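Local coordinates for protein BH2851 (PDB 2GFG) that is of unknown function but, as an antiparallel CYTH barrel, probably binds a phosphate-bearing substrate, perhaps as an adenylate cyclase, at residues 129-134 with 165-170; 17-22 with 147-152; 64-69 with 100-105; 39-44 with 90-95. All blocks are in the same frame, centred on the assembly; numbering follows the deposited sequence.

Contact 1: residues 129-134 with 165-170. With EDO (1,2-ethanediol), chain I.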
loop_
_atom_site.group_PDB
_atom_site.type_symbol
_atom_site.label_atom_id
_atom_site.label_comp_id
_atom_site.label_asym_id
_atom_site.label_seq_id
_atom_site.Cartn_x
_atom_site.Cartn_y
_atom_site.Cartn_z
ATOM N N ILE A 129 3.416 4.245 -14.106
ATOM C CA ILE A 129 3.128 4.539 -15.519
ATOM C C ILE A 129 1.727 4.084 -15.858
ATOM O O ILE A 129 1.187 3.199 -15.201
ATOM C CB ILE A 129 4.158 3.841 -16.493
ATOM C CG1 ILE A 129 4.144 2.303 -16.314
ATOM C CG2 ILE A 129 5.555 4.398 -16.273
ATOM C CD1 ILE A 129 4.963 1.551 -17.373
ATOM N N SER A 130 1.116 4.717 -16.859
ATOM C CA SER A 130 -0.157 4.234 -17.392
ATOM C C SER A 130 0.130 3.032 -18.269
ATOM O O SER A 130 0.950 3.110 -19.172
ATOM C CB SER A 130 -0.869 5.319 -18.204
ATOM O OG SER A 130 -0.183 5.590 -19.402
ATOM N N TYR A 131 -0.475 1.896 -17.940
ATOM C CA TYR A 131 -0.293 0.676 -18.714
ATOM C C TYR A 131 -1.649 0.159 -19.166
ATOM O O TYR A 131 -2.523 -0.095 -18.341
ATOM C CB TYR A 131 0.433 -0.387 -17.885
ATOM C CG TYR A 131 0.886 -1.569 -18.701
ATOM C CD1 TYR A 131 2.080 -1.522 -19.426
ATOM C CD2 TYR A 131 0.096 -2.715 -18.802
ATOM C CE1 TYR A 131 2.494 -2.612 -20.226
ATOM C CE2 TYR A 131 0.493 -3.806 -19.592
ATOM C CZ TYR A 131 1.697 -3.748 -20.299
ATOM O OH TYR A 131 2.096 -4.818 -21.061
ATOM N N GLU A 132 -1.823 0.022 -20.490
ATOM C CA GLU A 132 -3.098 -0.403 -21.071
ATOM C C GLU A 132 -4.228 0.517 -20.538
ATOM O O GLU A 132 -4.123 1.740 -20.664
ATOM C CB GLU A 132 -3.363 -1.903 -20.778
ATOM C CG GLU A 132 -2.273 -2.860 -21.315
ATOM C CD GLU A 132 -2.411 -3.167 -22.802
ATOM O OE1 GLU A 132 -3.225 -2.504 -23.488
ATOM O OE2 GLU A 132 -1.685 -4.068 -23.289
ATOM N N GLN A 133 -5.242 -0.059 -19.865
ATOM C CA GLN A 133 -6.349 0.730 -19.306
ATOM C C GLN A 133 -6.216 0.907 -17.783
ATOM O O GLN A 133 -7.186 1.256 -17.114
ATOM C CB GLN A 133 -7.697 0.073 -19.643
ATOM N N GLY A 134 -4.993 0.726 -17.260
ATOM C CA GLY A 134 -4.730 0.856 -15.824
ATOM C C GLY A 134 -3.383 1.487 -15.528
ATOM O O GLY A 134 -2.819 2.200 -16.364
ATOM N N PHE A 165 -2.513 -8.339 -16.223
ATOM C CA PHE A 165 -1.337 -8.670 -15.398
ATOM C C PHE A 165 -0.635 -9.931 -15.879
ATOM O O PHE A 165 0.590 -9.987 -15.895
ATOM C CB PHE A 165 -1.704 -8.811 -13.924
ATOM C CG PHE A 165 -0.502 -8.833 -13.006
ATOM C CD1 PHE A 165 0.319 -7.705 -12.889
ATOM C CD2 PHE A 165 -0.171 -9.985 -12.278
ATOM C CE1 PHE A 165 1.448 -7.716 -12.048
ATOM C CE2 PHE A 165 0.949 -10.002 -11.447
ATOM C CZ PHE A 165 1.766 -8.855 -11.340
ATOM N N GLN A 166 -1.412 -10.945 -16.263
ATOM C CA GLN A 166 -0.841 -12.169 -16.847
ATOM C C GLN A 166 -0.102 -11.855 -18.162
ATOM O O GLN A 166 0.908 -12.479 -18.471
ATOM C CB GLN A 166 -1.925 -13.232 -17.080
ATOM C CG GLN A 166 -2.522 -13.834 -15.783
ATOM C CD GLN A 166 -1.472 -14.484 -14.893
ATOM O OE1 GLN A 166 -0.625 -15.237 -15.364
ATOM N NE2 GLN A 166 -1.520 -14.178 -13.596
ATOM N N GLU A 167 -0.618 -10.874 -18.913
ATOM C CA GLU A 167 0.039 -10.383 -20.134
ATOM C C GLU A 167 1.386 -9.708 -19.808
ATOM O O GLU A 167 2.373 -9.926 -20.502
ATOM C CB GLU A 167 -0.894 -9.408 -20.890
ATOM C CG GLU A 167 -0.282 -8.768 -22.163
ATOM C CD GLU A 167 0.426 -7.435 -21.895
ATOM O OE1 GLU A 167 -0.205 -6.521 -21.335
ATOM O OE2 GLU A 167 1.594 -7.293 -22.310
ATOM N N ILE A 168 1.406 -8.893 -18.748
ATOM C CA ILE A 168 2.649 -8.226 -18.284
ATOM C C ILE A 168 3.720 -9.260 -17.902
ATOM O O ILE A 168 4.874 -9.136 -18.302
ATOM C CB ILE A 168 2.376 -7.267 -17.067
ATOM C CG1 ILE A 168 1.535 -6.075 -17.508
ATOM C CG2 ILE A 168 3.715 -6.757 -16.434
ATOM C CD1 ILE A 168 0.850 -5.336 -16.364
ATOM N N LEU A 169 3.314 -10.287 -17.140
ATOM C CA LEU A 169 4.241 -11.352 -16.696
ATOM C C LEU A 169 4.846 -12.094 -17.883
ATOM O O LEU A 169 6.036 -12.428 -17.880
ATOM C CB LEU A 169 3.517 -12.358 -15.780
ATOM C CG LEU A 169 2.978 -11.823 -14.444
ATOM C CD1 LEU A 169 2.072 -12.869 -13.781
ATOM C CD2 LEU A 169 4.106 -11.419 -13.517
ATOM N N LYS A 170 4.015 -12.354 -18.889
ATOM C CA LYS A 170 4.448 -13.049 -20.106
ATOM C C LYS A 170 5.328 -12.124 -20.985
ATOM O O LYS A 170 6.421 -12.501 -21.386
ATOM C CB LYS A 170 3.228 -13.527 -20.895
ATOM C CG LYS A 170 3.526 -14.563 -21.943
ATOM C CD LYS A 170 2.245 -15.060 -22.597
ATOM C CE LYS A 170 2.495 -16.279 -23.472
ATOM N NZ LYS A 170 3.463 -15.999 -24.544
HETATM C C1 EDO I . -7.621 -3.315 -17.667
HETATM O O1 EDO I . -6.557 -2.861 -18.533
HETATM C C2 EDO I . -7.690 -2.470 -16.377
HETATM O O2 EDO I . -8.509 -3.116 -15.361
#
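The phenol of Tyr131 meets helix 158-171 in two unlike ways, its flank pressed against Ile168 and its hydroxyl facing the carboxylate of Glu167. The firm part lies on the hydrocarbon side. CE2 of Tyr131 sits 3.3 Å from CG1 of Ile168, and the CD1 methyl of that isoleucine reaches on along the ring to within 3.7 Å of Tyr131 CD2. The two side chains lie alongside, running in opposite senses, and Leu136 of strand 134-143 and Phe153 of strand 146-155 touch both of them.

Tyr131 also opens a type II' beta turn ending at Gly134, which links strands 117-131 and 134-143 into a hairpin of the CYTH barrel. The turn is closed by a pair of backbone bonds, Gly134 N to Tyr131 O and Tyr131 N to Gly134 O, both of 2.8 Å.

The polar side is looser. A bend at chi2 (-91°) brings the Glu167 carboxylate up to the hydroxyl, its plane 11° from that of the ring and OE1 at the ring edge. Tyr131 OH lies 2.8 Å from Glu167 OE2 and 2.9 Å from Glu167 OE1, but both bonds are weak, and the one hydroxyl proton cannot serve both at once; OE2 is also bonded to the hydroxyl of Thr171. Farther out, exposed Glu132 brings its OE2 to 3.5 Å from Glu167 OE1, a meeting of like charges that solvent probably softens. On the turn itself, Gln133 N gives a weak 3.4 Å bond to O1 of an ethanediol, which is held as well by Thr156 and Thr164.

Contact 2: residues 17-22 with 147-152. With EDO (1,2-ethanediol), chain H.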
loop_
_atom_site.group_PDB
_atom_site.type_symbol
_atom_site.label_atom_id
_atom_site.label_comp_id
_atom_site.label_asym_id
_atom_site.label_seq_id
_atom_site.Cartn_x
_atom_site.Cartn_y
_atom_site.Cartn_z
ATOM N N GLU A 17 17.737 -7.656 -9.898
ATOM C CA GLU A 17 18.151 -7.608 -11.313
ATOM C C GLU A 17 16.950 -7.516 -12.270
ATOM O O GLU A 17 17.005 -6.794 -13.264
ATOM C CB GLU A 17 19.053 -8.821 -11.674
ATOM C CG GLU A 17 18.339 -10.183 -11.699
ATOM N N THR A 18 15.870 -8.240 -11.960
ATOM C CA THR A 18 14.626 -8.151 -12.764
ATOM C C THR A 18 14.014 -6.746 -12.657
ATOM O O THR A 18 13.595 -6.165 -13.660
ATOM C CB THR A 18 13.582 -9.195 -12.328
ATOM O OG1 THR A 18 14.133 -10.511 -12.468
ATOM C CG2 THR A 18 12.317 -9.087 -13.173
ATOM N N PHE A 19 13.963 -6.218 -11.430
ATOM C CA PHE A 19 13.457 -4.849 -11.181
ATOM C C PHE A 19 14.241 -3.832 -11.996
ATOM O O PHE A 19 13.661 -2.994 -12.680
ATOM C CB PHE A 19 13.566 -4.509 -9.700
ATOM C CG PHE A 19 12.825 -3.275 -9.306
ATOM C CD1 PHE A 19 11.443 -3.317 -9.083
ATOM C CD2 PHE A 19 13.507 -2.065 -9.091
ATOM C CE1 PHE A 19 10.757 -2.191 -8.653
ATOM C CE2 PHE A 19 12.815 -0.925 -8.668
ATOM C CZ PHE A 19 11.440 -0.991 -8.451
ATOM N N LYS A 20 15.565 -3.950 -11.943
ATOM C CA LYS A 20 16.474 -3.055 -12.683
ATOM C C LYS A 20 16.294 -3.187 -14.216
ATOM O O LYS A 20 16.427 -2.201 -14.955
ATOM C CB LYS A 20 17.925 -3.353 -12.293
ATOM C CG LYS A 20 18.911 -2.334 -12.748
ATOM C CD LYS A 20 20.331 -2.700 -12.300
ATOM C CE LYS A 20 21.357 -1.793 -12.932
ATOM N NZ LYS A 20 21.424 -1.981 -14.411
ATOM N N ARG A 21 16.003 -4.408 -14.679
ATOM C CA ARG A 21 15.733 -4.654 -16.106
ATOM C C ARG A 21 14.406 -4.014 -16.537
ATOM O O ARG A 21 14.302 -3.464 -17.639
ATOM C CB ARG A 21 15.711 -6.164 -16.403
ATOM C CG ARG A 21 15.512 -6.506 -17.895
ATOM C CD ARG A 21 15.665 -8.000 -18.169
ATOM N NE ARG A 21 14.785 -8.825 -17.319
ATOM C CZ ARG A 21 13.459 -8.964 -17.487
ATOM N NH1 ARG A 21 12.818 -8.306 -18.458
ATOM N NH2 ARG A 21 12.770 -9.759 -16.667
ATOM N N LEU A 22 13.392 -4.125 -15.676
ATOM C CA LEU A 22 12.061 -3.548 -15.953
ATOM C C LEU A 22 12.095 -2.029 -16.014
ATOM O O LEU A 22 11.362 -1.428 -16.787
ATOM C CB LEU A 22 11.043 -4.002 -14.902
ATOM C CG LEU A 22 10.515 -5.435 -15.040
ATOM C CD1 LEU A 22 9.797 -5.848 -13.787
ATOM C CD2 LEU A 22 9.593 -5.557 -16.262
ATOM N N GLU A 147 15.162 -5.117 2.494
ATOM C CA GLU A 147 14.450 -4.473 1.379
ATOM C C GLU A 147 13.956 -5.482 0.347
ATOM O O GLU A 147 14.363 -6.639 0.351
ATOM C CB GLU A 147 15.342 -3.423 0.705
ATOM C CG GLU A 147 16.547 -3.982 -0.049
ATOM C CD GLU A 147 17.379 -2.889 -0.706
ATOM O OE1 GLU A 147 17.347 -1.733 -0.221
ATOM O OE2 GLU A 147 18.072 -3.186 -1.703
ATOM N N ASP A 148 13.056 -5.034 -0.521
ATOM C CA ASP A 148 12.551 -5.878 -1.619
ATOM C C ASP A 148 11.996 -5.052 -2.781
ATOM O O ASP A 148 11.911 -3.822 -2.701
ATOM C CB ASP A 148 11.503 -6.900 -1.103
ATOM C CG ASP A 148 10.247 -6.233 -0.493
ATOM O OD1 ASP A 148 9.814 -5.154 -0.982
ATOM O OD2 ASP A 148 9.647 -6.855 0.426
ATOM N N TYR A 149 11.653 -5.745 -3.866
ATOM C CA TYR A 149 11.203 -5.111 -5.100
ATOM C C TYR A 149 9.908 -5.742 -5.539
ATOM O O TYR A 149 9.712 -6.950 -5.372
ATOM C CB TYR A 149 12.266 -5.269 -6.190
ATOM C CG TYR A 149 13.624 -4.759 -5.785
ATOM C CD1 TYR A 149 14.524 -5.580 -5.090
ATOM C CD2 TYR A 149 14.004 -3.445 -6.054
ATOM C CE1 TYR A 149 15.782 -5.101 -4.687
ATOM C CE2 TYR A 149 15.255 -2.955 -5.661
ATOM C CZ TYR A 149 16.133 -3.782 -4.971
ATOM O OH TYR A 149 17.346 -3.298 -4.583
ATOM N N GLU A 150 9.015 -4.934 -6.101
ATOM C CA GLU A 150 7.674 -5.395 -6.436
ATOM C C GLU A 150 7.080 -4.625 -7.615
ATOM O O GLU A 150 7.211 -3.404 -7.702
ATOM C CB GLU A 150 6.757 -5.238 -5.216
ATOM C CG GLU A 150 5.464 -6.059 -5.284
ATOM C CD GLU A 150 4.490 -5.730 -4.158
ATOM O OE1 GLU A 150 4.808 -4.866 -3.313
ATOM O OE2 GLU A 150 3.401 -6.323 -4.131
ATOM N N ILE A 151 6.430 -5.359 -8.517
ATOM C CA ILE A 151 5.639 -4.765 -9.588
ATOM C C ILE A 151 4.170 -5.017 -9.267
ATOM O O ILE A 151 3.832 -6.059 -8.695
ATOM C CB ILE A 151 6.014 -5.360 -10.994
ATOM C CG1 ILE A 151 5.420 -4.511 -12.111
ATOM C CG2 ILE A 151 5.557 -6.854 -11.127
ATOM C CD1 ILE A 151 5.888 -4.930 -13.509
ATOM N N GLU A 152 3.311 -4.021 -9.534
ATOM C CA GLU A 152 1.838 -4.155 -9.278
ATOM C C GLU A 152 1.047 -3.516 -10.396
ATOM O O GLU A 152 1.413 -2.460 -10.873
ATOM C CB GLU A 152 1.430 -3.468 -7.959
ATOM C CG GLU A 152 2.373 -3.699 -6.764
ATOM C CD GLU A 152 2.348 -2.551 -5.763
ATOM O OE1 GLU A 152 2.230 -1.376 -6.190
ATOM O OE2 GLU A 152 2.507 -2.814 -4.562
HETATM C C1 EDO H . 1.157 -3.811 -2.016
HETATM O O1 EDO H . 1.721 -5.113 -1.849
HETATM C C2 EDO H . 0.125 -3.522 -0.926
HETATM O O2 EDO H . 0.489 -2.382 -0.124
#
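A chi1 of -168° sets CG of Phe19 anti to its amide nitrogen and carries the ring toward the strand, while Tyr149, with CG anti to the carbonyl carbon (chi1 -55°), lays its own ring across it. CD2 of Tyr149 stands 3.3 Å above the plane of the Phe19 ring, displaced toward the rim, and the closest pair is Phe19 CD2 to Tyr149 CD2 at 3.4 Å. The rings meet obliquely, their planes at 47°. Phe19 also turns its edge to the strand backbone, with CE1 3.9 Å from Glu150 O. One helical turn on, Leu22 CD1 meets Ile151 CD1 at 4.0 Å. Replacing Phe19 by an alanine is likely to open a gap between helix and strand and leave Tyr149 CD2 without the ring it rests on. Glu150 points the other way, where Lys182 and Arg185 form salt bridges with OE1 and an ethanediol hydroxyl bonds to OE2, consistent with the charged tunnel of CYTH proteins. Helix 16-25 thus lies on the outside of the barrel over strand 146-155, with Phe19 also touching Val14 of strand 4-14 and Leu138 of strand 134-143.

Contact 3: residues 64-69 with 100-105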
loop_
_atom_site.group_PDB
_atom_site.type_symbol
_atom_site.label_atom_id
_atom_site.label_comp_id
_atom_site.label_asym_id
_atom_site.label_seq_id
_atom_site.Cartn_x
_atom_site.Cartn_y
_atom_site.Cartn_z
ATOM N N PHE A 64 0.499 14.331 4.093
ATOM C CA PHE A 64 0.123 13.185 4.917
ATOM C C PHE A 64 -1.278 12.733 4.583
ATOM O O PHE A 64 -2.189 13.562 4.458
ATOM C CB PHE A 64 0.206 13.548 6.388
ATOM C CG PHE A 64 1.580 13.885 6.841
ATOM C CD1 PHE A 64 2.096 15.158 6.648
ATOM C CD2 PHE A 64 2.400 12.907 7.422
ATOM C CE1 PHE A 64 3.394 15.467 7.046
ATOM C CE2 PHE A 64 3.685 13.216 7.844
ATOM C CZ PHE A 64 4.189 14.487 7.646
ATOM N N THR A 65 -1.455 11.412 4.448
ATOM C CA THR A 65 -2.748 10.821 4.113
ATOM C C THR A 65 -3.057 9.637 5.044
ATOM O O THR A 65 -2.292 8.664 5.110
ATOM C CB THR A 65 -2.777 10.338 2.648
ATOM O OG1 THR A 65 -2.368 11.411 1.777
ATOM C CG2 THR A 65 -4.180 9.868 2.248
ATOM N N PHE A 66 -4.165 9.752 5.775
ATOM C CA PHE A 66 -4.660 8.694 6.657
ATOM C C PHE A 66 -5.511 7.758 5.820
ATOM O O PHE A 66 -6.441 8.201 5.163
ATOM C CB PHE A 66 -5.499 9.340 7.787
ATOM C CG PHE A 66 -5.760 8.437 9.002
ATOM C CD1 PHE A 66 -4.847 7.432 9.395
ATOM C CD2 PHE A 66 -6.842 8.728 9.859
ATOM C CE1 PHE A 66 -5.066 6.683 10.545
ATOM C CE2 PHE A 66 -7.065 7.975 11.019
ATOM C CZ PHE A 66 -6.192 6.955 11.360
ATOM N N THR A 67 -5.178 6.460 5.822
ATOM C CA THR A 67 -5.849 5.494 4.918
ATOM C C THR A 67 -6.221 4.196 5.605
ATOM O O THR A 67 -5.377 3.550 6.245
ATOM C CB THR A 67 -4.965 5.180 3.674
ATOM O OG1 THR A 67 -4.847 6.350 2.876
ATOM C CG2 THR A 67 -5.575 4.052 2.820
ATOM N N LEU A 68 -7.499 3.835 5.488
ATOM C CA LEU A 68 -7.979 2.517 5.866
ATOM C C LEU A 68 -8.241 1.706 4.589
ATOM O O LEU A 68 -8.712 2.255 3.585
ATOM C CB LEU A 68 -9.270 2.632 6.688
ATOM C CG LEU A 68 -9.971 1.320 7.099
ATOM C CD1 LEU A 68 -9.081 0.466 7.996
ATOM C CD2 LEU A 68 -11.301 1.619 7.788
ATOM N N LYS A 69 -7.870 0.420 4.618
ATOM C CA LYS A 69 -8.240 -0.547 3.568
ATOM C C LYS A 69 -8.998 -1.655 4.225
ATOM O O LYS A 69 -8.519 -2.220 5.194
ATOM C CB LYS A 69 -7.004 -1.132 2.895
ATOM C CG LYS A 69 -6.247 -0.165 2.024
ATOM C CD LYS A 69 -5.010 -0.833 1.403
ATOM C CE LYS A 69 -4.239 0.141 0.518
ATOM N NZ LYS A 69 -3.105 -0.511 -0.205
ATOM N N GLY A 100 -13.372 11.871 11.457
ATOM C CA GLY A 100 -13.525 11.849 9.999
ATOM C C GLY A 100 -13.948 10.494 9.505
ATOM O O GLY A 100 -14.311 9.621 10.292
ATOM N N GLU A 101 -13.877 10.305 8.192
ATOM C CA GLU A 101 -14.390 9.075 7.544
ATOM C C GLU A 101 -13.592 7.825 7.909
ATOM O O GLU A 101 -14.140 6.729 7.938
ATOM C CB GLU A 101 -14.427 9.247 6.022
ATOM C CG GLU A 101 -15.478 10.277 5.522
ATOM C CD GLU A 101 -16.937 9.756 5.585
ATOM O OE1 GLU A 101 -17.160 8.596 6.008
ATOM O OE2 GLU A 101 -17.854 10.515 5.190
ATOM N N VAL A 102 -12.295 7.994 8.167
ATOM C CA VAL A 102 -11.436 6.872 8.553
ATOM C C VAL A 102 -11.815 6.398 9.960
ATOM O O VAL A 102 -12.049 5.215 10.179
ATOM C CB VAL A 102 -9.928 7.252 8.499
ATOM C CG1 VAL A 102 -9.056 6.106 9.018
ATOM C CG2 VAL A 102 -9.525 7.619 7.079
HETATM N N MSE A 103 -11.888 7.354 10.894
HETATM C CA MSE A 103 -12.334 7.094 12.273
HETATM C C MSE A 103 -13.709 6.409 12.278
HETATM O O MSE A 103 -13.915 5.414 12.987
HETATM C CB MSE A 103 -12.390 8.426 13.054
HETATM C CG MSE A 103 -12.915 8.339 14.490
HETATM SE SE MSE A 103 -11.612 7.736 15.735
HETATM C CE MSE A 103 -10.469 9.254 15.744
ATOM N N ASP A 104 -14.631 6.930 11.458
ATOM C CA ASP A 104 -16.000 6.377 11.352
ATOM C C ASP A 104 -15.992 4.911 10.916
ATOM O O ASP A 104 -16.670 4.086 11.507
ATOM C CB ASP A 104 -16.835 7.194 10.361
ATOM C CG ASP A 104 -17.160 8.599 10.871
ATOM O OD1 ASP A 104 -17.017 8.865 12.102
ATOM O OD2 ASP A 104 -17.567 9.439 10.037
ATOM N N ALA A 105 -15.221 4.607 9.871
ATOM C CA ALA A 105 -15.116 3.235 9.344
ATOM C C ALA A 105 -14.455 2.273 10.349
ATOM O O ALA A 105 -14.789 1.091 10.384
ATOM C CB ALA A 105 -14.359 3.229 8.042
#
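Val102 sets its CG1 methyl over one face of the Phe66 ring, 3.7 Å from the centroid and 24° off the ring normal, a CH-pi contact shifted toward the rim where CE2 lies. It is the main link between helix 101-108 and strand 63-71 of the antiparallel CYTH barrel, the helix covering the outer surface of the sheet. The strand offers two residues to it, Phe66 and Leu68, while Thr67 between them turns away and bonds through OG1 to Asn80. Their first torsions are alike, with CG opposite the backbone N (chi1 -164° and 176°), and both side chains are thereby carried out toward the helix. Val102 fits between them. Its CG1 is 4.2 Å from CB of Leu68, and its other methyl, CG2, comes to 3.7 Å from Phe66 O. Leu55 touches both Val102 and Phe66, and Ile57 and Leu83 add further contacts to the phenylalanine, so that the side chains meeting across the contact are all apolar.

The short segment axes approach to 8.5 Å. Gly100 N-caps the helix with backbone angles that a CB would not tolerate. Three residues beyond Val102, on the same side of the helix, Ala105 presses CB against Leu68 CD2 at 3.5 Å, closer than carbons usually pack.

Contact 4: residues 39-44 with 90-95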
loop_
_atom_site.group_PDB
_atom_site.type_symbol
_atom_site.label_atom_id
_atom_site.label_comp_id
_atom_site.label_asym_id
_atom_site.label_seq_id
_atom_site.Cartn_x
_atom_site.Cartn_y
_atom_site.Cartn_z
ATOM N N HIS A 39 3.409 4.596 7.591
ATOM C CA HIS A 39 3.415 4.359 9.029
ATOM C C HIS A 39 2.217 3.507 9.370
ATOM O O HIS A 39 1.086 3.928 9.166
ATOM C CB HIS A 39 3.349 5.675 9.786
ATOM C CG HIS A 39 4.485 6.599 9.491
ATOM N ND1 HIS A 39 5.663 6.584 10.207
ATOM C CD2 HIS A 39 4.630 7.562 8.547
ATOM C CE1 HIS A 39 6.482 7.500 9.721
ATOM N NE2 HIS A 39 5.879 8.110 8.716
ATOM N N TYR A 40 2.464 2.307 9.897
ATOM C CA TYR A 40 1.386 1.330 10.132
ATOM C C TYR A 40 0.859 1.361 11.546
ATOM O O TYR A 40 1.610 1.536 12.495
ATOM C CB TYR A 40 1.865 -0.073 9.791
ATOM C CG TYR A 40 2.336 -0.206 8.367
ATOM C CD1 TYR A 40 1.518 0.198 7.299
ATOM C CD2 TYR A 40 3.583 -0.755 8.071
ATOM C CE1 TYR A 40 1.944 0.088 5.980
ATOM C CE2 TYR A 40 4.020 -0.883 6.746
ATOM C CZ TYR A 40 3.193 -0.452 5.703
ATOM O OH TYR A 40 3.612 -0.560 4.397
ATOM N N PHE A 41 -0.460 1.184 11.672
ATOM C CA PHE A 41 -1.126 1.156 12.958
ATOM C C PHE A 41 -1.865 -0.159 13.142
ATOM O O PHE A 41 -2.463 -0.687 12.200
ATOM C CB PHE A 41 -2.094 2.319 13.077
ATOM C CG PHE A 41 -1.428 3.650 13.066
ATOM C CD1 PHE A 41 -1.115 4.297 14.262
ATOM C CD2 PHE A 41 -1.050 4.243 11.868
ATOM C CE1 PHE A 41 -0.474 5.539 14.257
ATOM C CE2 PHE A 41 -0.408 5.481 11.858
ATOM C CZ PHE A 41 -0.117 6.123 13.066
ATOM N N GLU A 42 -1.825 -0.678 14.359
ATOM C CA GLU A 42 -2.445 -1.943 14.672
ATOM C C GLU A 42 -2.518 -2.114 16.191
ATOM O O GLU A 42 -1.775 -1.459 16.932
ATOM C CB GLU A 42 -1.630 -3.100 14.019
ATOM C CG GLU A 42 -2.175 -4.513 14.226
ATOM C CD GLU A 42 -3.595 -4.706 13.700
ATOM O OE1 GLU A 42 -4.543 -4.225 14.356
ATOM O OE2 GLU A 42 -3.766 -5.455 12.707
ATOM N N THR A 43 -3.473 -2.926 16.647
ATOM C CA THR A 43 -3.588 -3.289 18.068
ATOM C C THR A 43 -2.592 -4.392 18.414
ATOM O O THR A 43 -2.051 -5.039 17.529
ATOM C CB THR A 43 -5.034 -3.776 18.422
ATOM O OG1 THR A 43 -5.349 -4.955 17.674
ATOM C CG2 THR A 43 -6.063 -2.691 18.108
ATOM N N ASP A 44 -2.368 -4.610 19.707
ATOM C CA ASP A 44 -1.430 -5.666 20.174
ATOM C C ASP A 44 -1.827 -7.057 19.654
ATOM O O ASP A 44 -0.981 -7.810 19.167
ATOM C CB ASP A 44 -1.353 -5.685 21.712
ATOM C CG ASP A 44 -0.529 -4.516 22.284
ATOM O OD1 ASP A 44 -0.163 -3.588 21.517
ATOM O OD2 ASP A 44 -0.251 -4.533 23.503
ATOM N N LEU A 90 0.567 13.761 16.077
ATOM C CA LEU A 90 -0.246 13.330 17.245
ATOM C C LEU A 90 -0.611 11.855 17.173
ATOM O O LEU A 90 -0.544 11.150 18.170
ATOM C CB LEU A 90 -1.527 14.160 17.357
ATOM C CG LEU A 90 -1.402 15.458 18.121
ATOM C CD1 LEU A 90 -2.563 16.355 17.818
ATOM C CD2 LEU A 90 -1.291 15.187 19.648
ATOM N N ALA A 91 -1.034 11.409 15.991
ATOM C CA ALA A 91 -1.389 10.001 15.767
ATOM C C ALA A 91 -0.175 9.096 15.947
ATOM O O ALA A 91 -0.243 8.091 16.652
ATOM C CB ALA A 91 -1.988 9.817 14.368
ATOM N N LEU A 92 0.948 9.493 15.346
ATOM C CA LEU A 92 2.187 8.708 15.401
ATOM C C LEU A 92 2.790 8.644 16.795
ATOM O O LEU A 92 3.212 7.589 17.227
ATOM C CB LEU A 92 3.230 9.280 14.424
ATOM C CG LEU A 92 2.898 9.106 12.942
ATOM C CD1 LEU A 92 3.690 10.116 12.072
ATOM C CD2 LEU A 92 3.165 7.715 12.506
ATOM N N GLU A 93 2.799 9.780 17.502
ATOM C CA GLU A 93 3.505 9.883 18.802
ATOM C C GLU A 93 2.651 9.488 20.010
ATOM O O GLU A 93 3.185 8.983 21.008
ATOM C CB GLU A 93 4.045 11.303 19.000
ATOM C CG GLU A 93 5.124 11.693 17.989
ATOM C CD GLU A 93 5.656 13.126 18.186
ATOM O OE1 GLU A 93 4.964 13.957 18.836
ATOM O OE2 GLU A 93 6.752 13.424 17.660
ATOM N N SER A 94 1.344 9.765 19.950
ATOM C CA SER A 94 0.469 9.583 21.124
ATOM C C SER A 94 -0.842 8.817 20.829
ATOM O O SER A 94 -1.748 8.804 21.656
ATOM C CB SER A 94 0.148 10.949 21.741
ATOM O OG SER A 94 -0.560 11.763 20.829
ATOM N N ALA A 95 -0.919 8.169 19.662
ATOM C CA ALA A 95 -2.113 7.376 19.273
ATOM C C ALA A 95 -3.464 8.171 19.318
ATOM O O ALA A 95 -4.537 7.567 19.509
ATOM C CB ALA A 95 -2.208 6.103 20.133
#
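His39 receives Leu92 first: the CD2 methyl of Leu92 lies 3.4 Å from His39 CB and 3.6 Å from His39 ND1, along the CG-ND1 side, while Leu92 CD1 lies over one face of the imidazole. Tyr40 turns away from the helix and meets Phe186 edge-to-face. Phe41 comes back to it, and because both His39 and Phe41 place CG anti to the carbonyl carbon (chi1 -59° and -65°), their rings leave the strand alike and share the same leucine methyl, Phe41 CZ being 3.7 Å from Leu92 CD2. The edge of Phe41 also reaches the helix backbone, CE1 lying 3.5 Å from Ala91 O. A serine in place of Phe41 would probably leave Leu92 CD2 leaning on His39 alone among the strand residues, with a gap beside Ala91. After Phe41, Glu42 folds back so that OE1 accepts Thr43 N at 2.8 Å through its anti lone pair, and its carboxylate takes further bonds from Leu48 N and Lys49 N. Helix 85-94 packs on the outside of the barrel against strand 34-42, with Ile57 of strand 54-60 touching both Ala91 and Phe41, His118 of strand 117-131 touching Leu92, and Phe97 meeting Phe41 edge-to-face.

How the contacts relate
All four contacts lay a helix against the one closed antiparallel barrel, and they gather in two groups on opposite sides of the chain's centre. Contacts 1 and 2, with centres 15 Å apart, touch where Ile168 and Phe165 of helix 158-171 meet Ile151 of strand 146-155. Contacts 3 and 4 have centres 13 Å apart and use the consecutive helices 101-108 and 85-94. Centres of contacts in different groups are 29 to 35 Å apart. Along the chain, contact 2 encloses both 3 and 4, which interlock, while contact 1 crosses it later. Strand 117-131 of contact 1 and strand 34-42 of contact 4 are neighbours in the sheet, so the barrel joins the two helix-clad sides.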